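Local coordinates for exopolyphosphatase (Aquifex aeolicus, PDB 1T6C), which probably hydrolyses phosphoanhydride bonds, as expected of an exopolyphosphatase or guanosine pentaphosphatase of the Ppx/GppA family with an actin-like fold, at residues V24-A29 / K75-F80. Sequence-based numbering, arbitrary orientation.
Sequences VRLTIA and KLIDEF
The backbone N of Phe80 donates to Leu76 O over 2.9 Å, one helical turn back, and so joins two of the three residues that 75-80 sets against Leu26 and Ile28 of strand 24-29. Between the two segments themselves the meeting is wholly apolar and modest, burying 203 Å² in all.

Leu26 serves two partners with its forked end. CD2 meets Leu76 CD1 at 3.9 Å, methyl to methyl, while CD1, the other branch of the fork, touches Ile77 CD1 at 4.1 Å. With CG anti to the backbone N (chi1 169°), the fork is carried out from the strand and reaches two consecutive helical residues at once. Ile77 gets there differently: its CB does not head for the strand, but the CG1 branch runs extended and brings the terminal methyl back to it.

Two residues further along the strand, Ile28 projects from the same sheet face. Its CG1 branch is stretched to full length (chi2 -178°) and lays CD1 over one face of the Phe80 ring, 4.1 Å above the plane and displaced toward the rim. The atom it comes nearest to is Phe80 CG, at 4.2 Å. The backbones stay well apart, the closest CA atoms being those of Ile28 and Ile77 at 8.0 Å, so the two segments meet here through their side chains.

Val82, just beyond the helix, touches both Ile28 and Ile77, and Phe80 O accepts a hydrogen bond from Arg13. Helix 60-79 belongs to the crossover between the parallel strands 35-45 and 84-89; here its C-terminal end packs on strand 23-32, which runs antiparallel between 35-45 and 12-19 in the five-stranded sheet of this actin-like domain.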
loop_
_atom_site.group_PDB
_atom_site.type_symbol
_atom_site.label_atom_id
_atom_site.label_comp_id
_atom_site.label_asym_id
_atom_site.label_seq_id
_atom_site.Cartn_x
_atom_site.Cartn_y
_atom_site.Cartn_z
ATOM N N VAL A 24 5.055 10.231 6.911
ATOM C CA VAL A 24 3.897 10.429 7.758
ATOM C C VAL A 24 2.863 11.148 6.906
ATOM O O VAL A 24 3.135 12.212 6.362
ATOM C CB VAL A 24 4.261 11.294 8.980
ATOM C CG1 VAL A 24 3.078 11.426 9.940
ATOM C CG2 VAL A 24 5.496 10.699 9.702
ATOM N N ARG A 25 1.674 10.564 6.808
ATOM C CA ARG A 25 0.673 11.035 5.839
ATOM C C ARG A 25 -0.672 11.276 6.464
ATOM O O ARG A 25 -1.090 10.496 7.319
ATOM C CB ARG A 25 0.552 10.055 4.707
ATOM C CG ARG A 25 1.821 10.061 3.830
ATOM C CD ARG A 25 1.770 9.221 2.651
ATOM N NE ARG A 25 0.772 9.683 1.715
ATOM C CZ ARG A 25 0.633 9.186 0.505
ATOM N NH1 ARG A 25 1.448 8.238 0.075
ATOM N NH2 ARG A 25 -0.322 9.659 -0.278
ATOM N N LEU A 26 -1.309 12.353 6.023
ATOM C CA LEU A 26 -2.633 12.783 6.492
ATOM C C LEU A 26 -3.590 12.772 5.297
ATOM O O LEU A 26 -3.254 13.250 4.207
ATOM C CB LEU A 26 -2.565 14.209 7.039
ATOM C CG LEU A 26 -3.907 14.895 7.338
ATOM C CD1 LEU A 26 -4.631 14.213 8.514
ATOM C CD2 LEU A 26 -3.720 16.395 7.579
ATOM N N THR A 27 -4.782 12.227 5.500
ATOM C CA THR A 27 -5.847 12.249 4.524
ATOM C C THR A 27 -7.150 12.701 5.187
ATOM O O THR A 27 -7.524 12.160 6.193
ATOM C CB THR A 27 -6.046 10.840 3.892
ATOM O OG1 THR A 27 -4.785 10.315 3.428
ATOM C CG2 THR A 27 -6.980 10.923 2.677
ATOM N N ILE A 28 -7.798 13.718 4.636
ATOM C CA ILE A 28 -9.058 14.238 5.161
ATOM C C ILE A 28 -10.090 14.051 4.072
ATOM O O ILE A 28 -9.827 14.389 2.913
ATOM C CB ILE A 28 -8.994 15.716 5.571
ATOM C CG1 ILE A 28 -7.896 15.974 6.618
ATOM C CG2 ILE A 28 -10.341 16.155 6.115
ATOM C CD1 ILE A 28 -7.800 17.407 7.113
ATOM N N ALA A 29 -11.255 13.522 4.441
ATOM C CA ALA A 29 -12.331 13.288 3.488
ATOM C C ALA A 29 -13.614 13.879 4.053
ATOM O O ALA A 29 -13.755 14.035 5.269
ATOM C CB ALA A 29 -12.484 11.854 3.235
ATOM N N LYS A 75 -3.305 20.410 13.893
ATOM C CA LYS A 75 -3.783 21.789 13.713
ATOM C C LYS A 75 -4.762 21.841 12.528
ATOM O O LYS A 75 -5.787 22.524 12.609
ATOM C CB LYS A 75 -2.608 22.739 13.465
ATOM C CG LYS A 75 -1.891 23.152 14.714
ATOM C CD LYS A 75 -0.724 24.092 14.378
ATOM C CE LYS A 75 0.106 24.404 15.621
ATOM N NZ LYS A 75 1.449 24.967 15.292
ATOM N N LEU A 76 -4.442 21.120 11.455
ATOM C CA LEU A 76 -5.323 21.021 10.297
ATOM C C LEU A 76 -6.616 20.302 10.660
ATOM O O LEU A 76 -7.697 20.745 10.299
ATOM C CB LEU A 76 -4.644 20.312 9.134
ATOM C CG LEU A 76 -3.463 21.063 8.516
ATOM C CD1 LEU A 76 -2.695 20.157 7.563
ATOM C CD2 LEU A 76 -3.931 22.322 7.800
ATOM N N ILE A 77 -6.515 19.204 11.402
ATOM C CA ILE A 77 -7.715 18.459 11.820
ATOM C C ILE A 77 -8.647 19.366 12.626
ATOM O O ILE A 77 -9.850 19.370 12.444
ATOM C CB ILE A 77 -7.237 17.230 12.629
ATOM C CG1 ILE A 77 -6.694 16.175 11.649
ATOM C CG2 ILE A 77 -8.280 16.733 13.605
ATOM C CD1 ILE A 77 -5.945 15.110 12.322
ATOM N N ASP A 78 -8.057 20.171 13.510
ATOM C CA ASP A 78 -8.808 21.114 14.339
ATOM C C ASP A 78 -9.466 22.209 13.494
ATOM O O ASP A 78 -10.679 22.450 13.606
ATOM C CB ASP A 78 -7.852 21.792 15.363
ATOM C CG ASP A 78 -7.312 20.836 16.441
ATOM O OD1 ASP A 78 -7.779 19.664 16.541
ATOM O OD2 ASP A 78 -6.391 21.206 17.237
ATOM N N GLU A 79 -8.691 22.833 12.618
ATOM C CA GLU A 79 -9.209 23.960 11.802
ATOM C C GLU A 79 -10.313 23.485 10.837
ATOM O O GLU A 79 -11.312 24.210 10.623
ATOM C CB GLU A 79 -8.065 24.668 11.052
ATOM C CG GLU A 79 -8.478 25.826 10.119
ATOM C CD GLU A 79 -8.364 27.222 10.738
ATOM O OE1 GLU A 79 -7.817 27.349 11.861
ATOM O OE2 GLU A 79 -8.745 28.214 10.051
ATOM N N PHE A 80 -10.161 22.262 10.313
ATOM C CA PHE A 80 -11.095 21.691 9.343
ATOM C C PHE A 80 -12.290 21.042 10.029
ATOM O O PHE A 80 -13.180 20.503 9.346
ATOM C CB PHE A 80 -10.417 20.602 8.505
ATOM C CG PHE A 80 -9.746 21.089 7.261
ATOM C CD1 PHE A 80 -8.587 21.837 7.315
ATOM C CD2 PHE A 80 -10.263 20.726 5.999
ATOM C CE1 PHE A 80 -7.944 22.256 6.154
ATOM C CE2 PHE A 80 -9.637 21.154 4.824
ATOM C CZ PHE A 80 -8.482 21.914 4.900
#